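Local coordinates for protein 2-oxo-1,2-dihydroquinoline 8-monooxygenase, oxygenase component (Pseudomonas putida, PDB 1Z02) that serves as the oxygenase component of a Rieske-type monooxygenase, probably hydroxylating 2-oxo-1,2-dihydroquinoline at carbon 8 with a [2Fe-2S] cluster and a mononuclear iron, at residues 16-22 and 383-388; 33-39 and 208-214; 66-72 and 148-152. All coordinates share one frame; numbering follows the deposited sequence.

Interaction 1 of 3, residues 16-22 and 383-388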
loop_
_atom_site.group_PDB
_atom_site.type_symbol
_atom_site.label_atom_id
_atom_site.label_comp_id
_atom_site.label_asym_id
_atom_site.label_seq_id
_atom_site.Cartn_x
_atom_site.Cartn_y
_atom_site.Cartn_z
ATOM N N ILE A 16 -29.142 -14.696 -1.652
ATOM C CA ILE A 16 -29.237 -14.941 -0.184
ATOM C C ILE A 16 -30.529 -15.681 0.148
ATOM O O ILE A 16 -31.625 -15.218 -0.164
ATOM C CB ILE A 16 -29.159 -13.606 0.588
ATOM C CG1 ILE A 16 -27.835 -12.924 0.251
ATOM C CG2 ILE A 16 -29.271 -13.844 2.090
ATOM C CD1 ILE A 16 -27.613 -11.625 0.962
ATOM N N SER A 17 -30.383 -16.836 0.787
ATOM C CA SER A 17 -31.518 -17.682 1.141
ATOM C C SER A 17 -32.182 -17.356 2.480
ATOM O O SER A 17 -31.512 -17.021 3.460
ATOM C CB SER A 17 -31.075 -19.153 1.129
ATOM O OG SER A 17 -32.045 -19.990 1.737
ATOM N N ASP A 18 -33.507 -17.473 2.508
ATOM C CA ASP A 18 -34.297 -17.215 3.709
ATOM C C ASP A 18 -34.111 -18.330 4.727
ATOM O O ASP A 18 -34.595 -18.242 5.854
ATOM C CB ASP A 18 -35.779 -17.125 3.349
ATOM C CG ASP A 18 -36.109 -15.885 2.546
ATOM O OD1 ASP A 18 -36.563 -14.891 3.135
ATOM O OD2 ASP A 18 -35.908 -15.889 1.320
ATOM N N ALA A 19 -33.410 -19.384 4.323
ATOM C CA ALA A 19 -33.167 -20.519 5.207
ATOM C C ALA A 19 -31.929 -20.353 6.097
ATOM O O ALA A 19 -31.669 -21.188 6.965
ATOM C CB ALA A 19 -33.044 -21.779 4.388
ATOM N N ARG A 20 -31.166 -19.281 5.884
ATOM C CA ARG A 20 -29.971 -19.047 6.687
ATOM C C ARG A 20 -30.324 -18.720 8.134
ATOM O O ARG A 20 -31.395 -18.182 8.421
ATOM C CB ARG A 20 -29.123 -17.920 6.080
ATOM C CG ARG A 20 -29.767 -16.546 6.077
ATOM C CD ARG A 20 -28.806 -15.520 5.498
ATOM N NE ARG A 20 -29.367 -14.171 5.485
ATOM C CZ ARG A 20 -28.657 -13.081 5.212
ATOM N NH1 ARG A 20 -27.364 -13.189 4.932
ATOM N NH2 ARG A 20 -29.233 -11.884 5.244
ATOM N N ALA A 21 -29.415 -19.050 9.040
ATOM C CA ALA A 21 -29.622 -18.809 10.459
ATOM C C ALA A 21 -29.568 -17.338 10.846
ATOM O O ALA A 21 -30.271 -16.918 11.768
ATOM C CB ALA A 21 -28.605 -19.600 11.272
ATOM N N ASN A 22 -28.739 -16.556 10.156
ATOM C CA ASN A 22 -28.620 -15.138 10.468
ATOM C C ASN A 22 -29.648 -14.267 9.756
ATOM O O ASN A 22 -29.322 -13.531 8.825
ATOM C CB ASN A 22 -27.199 -14.616 10.172
ATOM C CG ASN A 22 -26.782 -14.789 8.719
ATOM O OD1 ASN A 22 -26.020 -13.977 8.187
ATOM N ND2 ASN A 22 -27.253 -15.851 8.078
ATOM N N ASP A 383 -23.134 -8.928 6.585
ATOM C CA ASP A 383 -24.533 -8.890 6.185
ATOM C C ASP A 383 -24.895 -10.056 5.280
ATOM O O ASP A 383 -25.962 -10.648 5.436
ATOM C CB ASP A 383 -24.864 -7.612 5.412
ATOM C CG ASP A 383 -24.826 -6.373 6.265
ATOM O OD1 ASP A 383 -25.004 -5.287 5.688
ATOM O OD2 ASP A 383 -24.623 -6.463 7.490
ATOM N N ASP A 384 -24.009 -10.372 4.336
ATOM C CA ASP A 384 -24.259 -11.432 3.352
ATOM C C ASP A 384 -23.825 -12.860 3.683
ATOM O O ASP A 384 -24.131 -13.793 2.931
ATOM C CB ASP A 384 -23.655 -11.034 2.003
ATOM C CG ASP A 384 -24.336 -9.818 1.398
ATOM O OD1 ASP A 384 -23.893 -9.350 0.324
ATOM O OD2 ASP A 384 -25.317 -9.329 1.998
ATOM N N GLU A 385 -23.101 -13.047 4.779
ATOM C CA GLU A 385 -22.695 -14.395 5.156
ATOM C C GLU A 385 -23.989 -15.208 5.319
ATOM O O GLU A 385 -25.029 -14.662 5.710
ATOM C CB GLU A 385 -21.931 -14.353 6.480
ATOM C CG GLU A 385 -22.792 -13.943 7.670
ATOM C CD GLU A 385 -21.992 -13.753 8.946
ATOM O OE1 GLU A 385 -20.846 -14.266 9.032
ATOM O OE2 GLU A 385 -22.520 -13.090 9.872
ATOM N N GLN A 386 -23.951 -16.498 4.999
ATOM C CA GLN A 386 -25.147 -17.327 5.164
ATOM C C GLN A 386 -24.859 -18.408 6.193
ATOM O O GLN A 386 -24.420 -19.502 5.857
ATOM C CB GLN A 386 -25.573 -17.930 3.821
ATOM C CG GLN A 386 -25.957 -16.845 2.820
ATOM C CD GLN A 386 -26.690 -17.363 1.603
ATOM O OE1 GLN A 386 -27.739 -17.991 1.712
ATOM N NE2 GLN A 386 -26.148 -17.083 0.433
ATOM N N LEU A 387 -25.099 -18.072 7.456
ATOM C CA LEU A 387 -24.849 -18.988 8.563
ATOM C C LEU A 387 -25.895 -20.088 8.645
ATOM O O LEU A 387 -27.005 -19.945 8.128
ATOM C CB LEU A 387 -24.788 -18.208 9.881
ATOM C CG LEU A 387 -23.798 -17.029 9.877
ATOM C CD1 LEU A 387 -23.767 -16.362 11.259
ATOM C CD2 LEU A 387 -22.418 -17.514 9.467
ATOM N N VAL A 388 -25.536 -21.185 9.309
ATOM C CA VAL A 388 -26.438 -22.323 9.441
ATOM C C VAL A 388 -26.603 -22.778 10.886
ATOM O O VAL A 388 -26.122 -22.126 11.811
ATOM C CB VAL A 388 -25.939 -23.502 8.592
ATOM C CG1 VAL A 388 -26.062 -23.167 7.114
ATOM C CG2 VAL A 388 -24.490 -23.798 8.932
HETATM O O HOH W 1 -28.104 -9.460 4.032
#

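Interaction 2 of 3, residues 33-39 and 208-214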
loop_
_atom_site.group_PDB
_atom_site.type_symbol
_atom_site.label_atom_id
_atom_site.label_comp_id
_atom_site.label_asym_id
_atom_site.label_seq_id
_atom_site.Cartn_x
_atom_site.Cartn_y
_atom_site.Cartn_z
ATOM N N TYR A 33 -21.284 -5.682 17.763
ATOM C CA TYR A 33 -20.179 -6.560 17.374
ATOM C C TYR A 33 -19.755 -6.243 15.937
ATOM O O TYR A 33 -18.575 -6.302 15.603
ATOM C CB TYR A 33 -20.617 -8.026 17.495
ATOM C CG TYR A 33 -19.528 -9.058 17.252
ATOM C CD1 TYR A 33 -19.251 -9.522 15.970
ATOM C CD2 TYR A 33 -18.804 -9.599 18.315
ATOM C CE1 TYR A 33 -18.283 -10.512 15.752
ATOM C CE2 TYR A 33 -17.830 -10.587 18.108
ATOM C CZ TYR A 33 -17.580 -11.041 16.826
ATOM O OH TYR A 33 -16.655 -12.042 16.615
ATOM N N LYS A 34 -20.724 -5.920 15.085
ATOM C CA LYS A 34 -20.422 -5.570 13.701
ATOM C C LYS A 34 -19.659 -4.252 13.682
ATOM O O LYS A 34 -18.872 -3.981 12.765
ATOM C CB LYS A 34 -21.704 -5.394 12.894
ATOM C CG LYS A 34 -22.529 -6.641 12.670
ATOM C CD LYS A 34 -23.640 -6.322 11.682
ATOM C CE LYS A 34 -24.450 -7.550 11.302
ATOM N NZ LYS A 34 -25.350 -7.240 10.142
ATOM N N ASP A 35 -19.919 -3.429 14.693
ATOM C CA ASP A 35 -19.282 -2.123 14.835
ATOM C C ASP A 35 -17.928 -2.173 15.532
ATOM O O ASP A 35 -17.202 -1.183 15.533
ATOM C CB ASP A 35 -20.187 -1.186 15.631
ATOM C CG ASP A 35 -21.494 -0.893 14.927
ATOM O OD1 ASP A 35 -22.420 -0.398 15.604
ATOM O OD2 ASP A 35 -21.596 -1.147 13.704
ATOM N N ALA A 36 -17.586 -3.316 16.125
ATOM C CA ALA A 36 -16.331 -3.441 16.863
ATOM C C ALA A 36 -15.085 -3.889 16.078
ATOM O O ALA A 36 -14.288 -4.695 16.565
ATOM C CB ALA A 36 -16.552 -4.363 18.072
ATOM N N ALA A 37 -14.890 -3.341 14.885
ATOM C CA ALA A 37 -13.730 -3.713 14.082
ATOM C C ALA A 37 -12.400 -3.459 14.796
ATOM O O ALA A 37 -11.491 -4.291 14.739
ATOM C CB ALA A 37 -13.765 -2.966 12.749
ATOM N N TRP A 38 -12.285 -2.316 15.471
ATOM C CA TRP A 38 -11.054 -1.967 16.182
ATOM C C TRP A 38 -10.919 -2.654 17.533
ATOM O O TRP A 38 -9.906 -2.508 18.214
ATOM C CB TRP A 38 -10.957 -0.452 16.359
ATOM C CG TRP A 38 -10.636 0.256 15.085
ATOM C CD1 TRP A 38 -11.504 0.597 14.088
ATOM C CD2 TRP A 38 -9.340 0.677 14.652
ATOM N NE1 TRP A 38 -10.829 1.208 13.061
ATOM C CE2 TRP A 38 -9.499 1.272 13.381
ATOM C CE3 TRP A 38 -8.060 0.612 15.215
ATOM C CZ2 TRP A 38 -8.421 1.799 12.663
ATOM C CZ3 TRP A 38 -6.988 1.134 14.498
ATOM C CH2 TRP A 38 -7.177 1.721 13.237
ATOM N N GLY A 39 -11.949 -3.405 17.911
ATOM C CA GLY A 39 -11.927 -4.129 19.172
ATOM C C GLY A 39 -12.750 -3.531 20.303
ATOM O O GLY A 39 -13.225 -2.393 20.222
ATOM N N ASN A 208 -8.814 -9.023 10.417
ATOM C CA ASN A 208 -9.543 -8.552 11.593
ATOM C C ASN A 208 -9.634 -9.604 12.700
ATOM O O ASN A 208 -9.755 -10.797 12.416
ATOM C CB ASN A 208 -10.951 -8.125 11.184
ATOM C CG ASN A 208 -11.736 -7.556 12.339
ATOM O OD1 ASN A 208 -11.503 -6.423 12.762
ATOM N ND2 ASN A 208 -12.667 -8.347 12.866
ATOM N N TRP A 209 -9.596 -9.146 13.953
ATOM C CA TRP A 209 -9.644 -10.031 15.115
ATOM C C TRP A 209 -10.882 -10.918 15.286
ATOM O O TRP A 209 -10.757 -12.060 15.730
ATOM C CB TRP A 209 -9.441 -9.226 16.408
ATOM C CG TRP A 209 -10.633 -8.409 16.824
ATOM C CD1 TRP A 209 -10.990 -7.179 16.361
ATOM C CD2 TRP A 209 -11.639 -8.791 17.775
ATOM N NE1 TRP A 209 -12.159 -6.767 16.962
ATOM C CE2 TRP A 209 -12.579 -7.736 17.833
ATOM C CE3 TRP A 209 -11.838 -9.923 18.578
ATOM C CZ2 TRP A 209 -13.705 -7.778 18.671
ATOM C CZ3 TRP A 209 -12.959 -9.964 19.408
ATOM C CH2 TRP A 209 -13.879 -8.896 19.445
ATOM N N ARG A 210 -12.061 -10.396 14.962
ATOM C CA ARG A 210 -13.300 -11.152 15.113
ATOM C C ARG A 210 -13.299 -12.426 14.281
ATOM O O ARG A 210 -13.732 -13.478 14.738
ATOM C CB ARG A 210 -14.498 -10.279 14.715
ATOM C CG ARG A 210 -14.679 -9.032 15.557
ATOM C CD ARG A 210 -15.673 -8.052 14.931
ATOM N NE ARG A 210 -15.169 -7.467 13.688
ATOM C CZ ARG A 210 -15.816 -6.551 12.974
ATOM N NH1 ARG A 210 -15.273 -6.085 11.858
ATOM N NH2 ARG A 210 -16.996 -6.099 13.380
ATOM N N ILE A 211 -12.805 -12.328 13.052
ATOM C CA ILE A 211 -12.762 -13.477 12.157
ATOM C C ILE A 211 -11.829 -14.552 12.710
ATOM O O ILE A 211 -12.074 -15.740 12.552
ATOM C CB ILE A 211 -12.279 -13.059 10.758
ATOM C CG1 ILE A 211 -13.246 -12.027 10.170
ATOM C CG2 ILE A 211 -12.172 -14.265 9.846
ATOM C CD1 ILE A 211 -14.734 -12.455 10.160
ATOM N N ALA A 212 -10.747 -14.123 13.347
ATOM C CA ALA A 212 -9.792 -15.046 13.933
ATOM C C ALA A 212 -10.383 -15.691 15.191
ATOM O O ALA A 212 -10.270 -16.895 15.389
ATOM C CB ALA A 212 -8.503 -14.302 14.283
ATOM N N CYS A 213 -11.002 -14.877 16.042
ATOM C CA CYS A 213 -11.603 -15.355 17.290
ATOM C C CYS A 213 -12.665 -16.432 17.055
ATOM O O CYS A 213 -12.669 -17.463 17.730
ATOM C CB CYS A 213 -12.233 -14.183 18.063
ATOM S SG CYS A 213 -13.083 -14.653 19.618
ATOM N N GLU A 214 -13.563 -16.193 16.102
ATOM C CA GLU A 214 -14.624 -17.154 15.821
ATOM C C GLU A 214 -14.095 -18.496 15.342
ATOM O O GLU A 214 -14.680 -19.541 15.628
ATOM C CB GLU A 214 -15.628 -16.561 14.825
ATOM C CG GLU A 214 -16.360 -15.361 15.431
ATOM C CD GLU A 214 -17.425 -14.752 14.547
ATOM O OE1 GLU A 214 -17.937 -13.667 14.928
ATOM O OE2 GLU A 214 -17.762 -15.341 13.491
HETATM O O HOH W 2 -16.581 -4.238 10.433
#

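Interaction 3 of 3, residues 66-72 and 148-152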
loop_
_atom_site.group_PDB
_atom_site.type_symbol
_atom_site.label_atom_id
_atom_site.label_comp_id
_atom_site.label_asym_id
_atom_site.label_seq_id
_atom_site.Cartn_x
_atom_site.Cartn_y
_atom_site.Cartn_z
ATOM N N VAL A 66 -4.644 1.526 20.291
ATOM C CA VAL A 66 -3.961 2.351 21.282
ATOM C C VAL A 66 -2.488 1.984 21.443
ATOM O O VAL A 66 -2.147 0.850 21.784
ATOM C CB VAL A 66 -4.623 2.210 22.674
ATOM C CG1 VAL A 66 -3.939 3.132 23.666
ATOM C CG2 VAL A 66 -6.103 2.525 22.582
ATOM N N PRO A 67 -1.595 2.940 21.170
ATOM C CA PRO A 67 -0.155 2.711 21.305
ATOM C C PRO A 67 0.205 2.700 22.799
ATOM O O PRO A 67 -0.127 3.632 23.543
ATOM C CB PRO A 67 0.456 3.889 20.545
ATOM C CG PRO A 67 -0.556 4.966 20.711
ATOM C CD PRO A 67 -1.876 4.259 20.575
ATOM N N ILE A 68 0.881 1.641 23.229
ATOM C CA ILE A 68 1.251 1.477 24.632
ATOM C C ILE A 68 2.733 1.154 24.802
ATOM O O ILE A 68 3.294 0.361 24.053
ATOM C CB ILE A 68 0.436 0.318 25.257
ATOM C CG1 ILE A 68 -1.063 0.628 25.169
ATOM C CG2 ILE A 68 0.842 0.109 26.708
ATOM C CD1 ILE A 68 -1.990 -0.542 25.541
ATOM N N VAL A 69 3.363 1.768 25.796
ATOM C CA VAL A 69 4.764 1.520 26.077
ATOM C C VAL A 69 4.873 0.972 27.499
ATOM O O VAL A 69 4.213 1.465 28.423
ATOM C CB VAL A 69 5.599 2.814 25.932
ATOM C CG1 VAL A 69 5.057 3.891 26.862
ATOM C CG2 VAL A 69 7.072 2.527 26.219
ATOM N N LEU A 70 5.682 -0.071 27.666
ATOM C CA LEU A 70 5.857 -0.692 28.979
ATOM C C LEU A 70 7.312 -0.669 29.424
ATOM O O LEU A 70 8.234 -0.730 28.605
ATOM C CB LEU A 70 5.374 -2.151 28.971
ATOM C CG LEU A 70 3.933 -2.498 28.582
ATOM C CD1 LEU A 70 3.795 -2.546 27.078
ATOM C CD2 LEU A 70 3.572 -3.833 29.183
ATOM N N ARG A 71 7.505 -0.571 30.733
ATOM C CA ARG A 71 8.841 -0.569 31.316
ATOM C C ARG A 71 8.817 -1.276 32.659
ATOM O O ARG A 71 7.876 -1.108 33.433
ATOM C CB ARG A 71 9.364 0.858 31.522
ATOM C CG ARG A 71 10.774 0.880 32.125
ATOM C CD ARG A 71 11.189 2.249 32.624
ATOM N NE ARG A 71 12.539 2.208 33.187
ATOM C CZ ARG A 71 13.050 3.137 33.994
ATOM N NH1 ARG A 71 14.288 3.011 34.451
ATOM N NH2 ARG A 71 12.325 4.187 34.359
ATOM N N ARG A 72 9.840 -2.080 32.932
ATOM C CA ARG A 72 9.906 -2.771 34.215
ATOM C C ARG A 72 10.932 -2.067 35.089
ATOM O O ARG A 72 12.083 -1.903 34.689
ATOM C CB ARG A 72 10.317 -4.233 34.048
ATOM C CG ARG A 72 10.360 -4.998 35.378
ATOM C CD ARG A 72 11.011 -6.371 35.232
ATOM N NE ARG A 72 10.297 -7.259 34.309
ATOM C CZ ARG A 72 9.143 -7.860 34.584
ATOM N NH1 ARG A 72 8.570 -8.642 33.681
ATOM N NH2 ARG A 72 8.560 -7.692 35.764
ATOM N N ILE A 148 2.087 -10.857 31.187
ATOM C CA ILE A 148 1.895 -9.454 31.536
ATOM C C ILE A 148 0.599 -8.967 30.884
ATOM O O ILE A 148 0.553 -8.767 29.666
ATOM C CB ILE A 148 3.055 -8.559 31.029
ATOM C CG1 ILE A 148 4.359 -8.928 31.743
ATOM C CG2 ILE A 148 2.730 -7.084 31.292
ATOM C CD1 ILE A 148 5.549 -8.098 31.320
ATOM N N PHE A 149 -0.452 -8.790 31.681
ATOM C CA PHE A 149 -1.731 -8.310 31.156
ATOM C C PHE A 149 -1.859 -6.807 31.370
ATOM O O PHE A 149 -1.395 -6.268 32.376
ATOM C CB PHE A 149 -2.920 -9.007 31.835
ATOM C CG PHE A 149 -2.981 -10.490 31.595
ATOM C CD1 PHE A 149 -2.285 -11.376 32.420
ATOM C CD2 PHE A 149 -3.731 -11.003 30.541
ATOM C CE1 PHE A 149 -2.343 -12.758 32.191
ATOM C CE2 PHE A 149 -3.797 -12.367 30.304
ATOM C CZ PHE A 149 -3.099 -13.253 31.132
ATOM N N VAL A 150 -2.478 -6.130 30.410
ATOM C CA VAL A 150 -2.673 -4.690 30.499
ATOM C C VAL A 150 -4.142 -4.394 30.278
ATOM O O VAL A 150 -4.792 -5.039 29.454
ATOM C CB VAL A 150 -1.846 -3.927 29.428
ATOM C CG1 VAL A 150 -2.099 -2.441 29.530
ATOM C CG2 VAL A 150 -0.369 -4.200 29.617
ATOM N N PHE A 151 -4.671 -3.441 31.036
ATOM C CA PHE A 151 -6.069 -3.051 30.901
ATOM C C PHE A 151 -6.103 -1.880 29.919
ATOM O O PHE A 151 -5.849 -0.727 30.302
ATOM C CB PHE A 151 -6.640 -2.607 32.252
ATOM C CG PHE A 151 -8.117 -2.337 32.226
ATOM C CD1 PHE A 151 -9.026 -3.380 32.087
ATOM C CD2 PHE A 151 -8.601 -1.035 32.306
ATOM C CE1 PHE A 151 -10.396 -3.131 32.027
ATOM C CE2 PHE A 151 -9.976 -0.775 32.245
ATOM C CZ PHE A 151 -10.872 -1.828 32.104
ATOM N N VAL A 152 -6.403 -2.184 28.657
ATOM C CA VAL A 152 -6.463 -1.168 27.610
ATOM C C VAL A 152 -7.789 -0.427 27.726
ATOM O O VAL A 152 -8.856 -0.985 27.459
ATOM C CB VAL A 152 -6.335 -1.813 26.214
ATOM C CG1 VAL A 152 -6.171 -0.726 25.139
ATOM C CG2 VAL A 152 -5.148 -2.767 26.202
#

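Interaction 1 of 3, residues 16-22 and 383-388
Arg20 reaches along the 383-388 backbone and puts one nitrogen, NH1, between two of its carbonyls. Its CG sits between the backbone N and the carbonyl carbon (chi1 65°), and the chain then runs straight out to NE, which carries the guanidinium to the end of helix 380-384. There Arg20 NH1 donates to Asp383 O at 2.9 Å, on a lone pair in the carbonyl plane although the guanidinium is tilted, and makes a weak, more bent bond to Glu385 O. NH2 donates to a water that in turn donates to Asp383 O, so this carbonyl is gripped twice. Ile16 CG2 lies over one face of the guanidinium, and Asn22 O is offset on the opposite face. A positive group here is likely to suit the negative end of the helix dipole. The N-terminal arm itself is folded by a type I turn from Ser17 to Arg20 and an ST turn in which Ser17 OG accepts from Ala19 N at 3.0 Å; the same hydroxyl pairs with Thr133 of the second subunit. With a methionine here instead of Arg20, Asp383 O and Glu385 O would probably lose their shared donor and the water its link to the arm. Gln386 works in the reverse direction: its extended side chain brings OE1 to Ser17 N, 3.0 Å away and almost straight at 171°, the donor standing above the amide plane. Ile16 crosses Asp384 at about a right angle, CD1 lying 3.4 Å from OD2. Farther along, Ala21 N bonds Leu387 O at 2.7 Å.

Interaction 2 of 3, residues 33-39 and 208-214
The tight half of this contact is Arg210, pressed between the Tyr33 ring and the 36-37 backbone. Arg210 CD sits over one face of the Tyr33 ring, 4.1 Å from the centroid, as a CH-pi contact, while the bend at chi3 (-67°) turns the guanidinium toward the carbonyls of Tyr33 and Lys34. There Arg210 NH2 donates in the guanidinium plane to a lone pair of Tyr33 O at 2.7 Å, and weakly to Lys34 O; Ala37 CA lies over a guanidinium face. Beside it, the Trp209 ring holds Arg210 CG against one face and uses its edge for a bond from NE1 to Ala36 O at 3.0 Å, a carbonyl already taken by Gly39 N in the type I turn. The other side is looser: Arg210 NH1 meets a water at 2.7 Å, which reaches on to Lys34 O, the Lys34 amine forms a salt bridge with Asp383, and Asp35 is exposed. Toward the iron, Tyr33 OH makes a weak hydrogen bond to Glu214 OE1, 2.7 Å away, which also pairs with Arg398. Glu214 OE2 forms a salt bridge with Arg87 of the second subunit, a cluster-site residue, consistent with trimeric Rieske oxygenases, in which one subunit's cluster lies near the next subunit's mononuclear iron.

Interaction 3 of 3, residues 66-72 and 148-152
Val66, Ile68 and Leu70 press from one sheet against Ile148, Val150 and Val152 of another, and the result is the face-to-face packing of two antiparallel sheets that fits the sandwich-like base of a Rieske domain. The axes of segments 66-72 and 148-152 approach to 10.0 Å, with N-to-C directions 141° apart, and no hydrogen bond passes between them; shape does the work. Each strand sends alternate side chains into the gap, and they mesh. Leu70 CD2 is the clearest bump: it meets Val150 tip to tip and enters the notch between Ile148 CG2 and Val150 CG2, at 4.0 Å from each. One step along, Ile68 is stretched out (chi2 170°), so that CD1 projects into the hollow between Val150 and Val152, nearer to Val152 CG2 (3.9 Å) than to Val150 CG1 (4.4 Å). Val152 answers with its two branches: CG2 receives the isoleucine, whereas CG1 slides past Val66, 4.1 Å from its CB. Neighbouring strands add to the walls, Val77 and Ile61 beside Leu70, Ala47 beside Val150 and Tyr45 beside Val152. At the far end the fit changes character. Arg72, bent at chi3 (-61°), crosses Ile148 with its polar groups engaged elsewhere: NE donates to Leu53 O, NH2 to Gly75 O, and NH1 forms a salt bridge with Glu143. That same Arg72 NH1 still lies 3.9 Å from Ile148 CD1.

In the fold
Interaction 3 is almost wholly apolar, with no hydrogen bond across it, and lies in the Rieske part, joining the central strands of two sheets with no other subunit touching it. Interactions 1 and 2 instead fix the N-terminal arm onto the catalytic part, each through an arginine that donates to backbone carbonyls. In interaction 1 the arm supplies the arginine, which meets a helix end; in interaction 2 it supplies the carbonyls. Interaction 2 is the more buried, with aromatic rings round its arginine, whereas interaction 1 is partly exposed near the periphery. Both adjoin the second subunit, and they touch each other through the Asp383-Lys34 salt bridge, while interaction 3 stands about 25 Å from interaction 1 at nearest atoms.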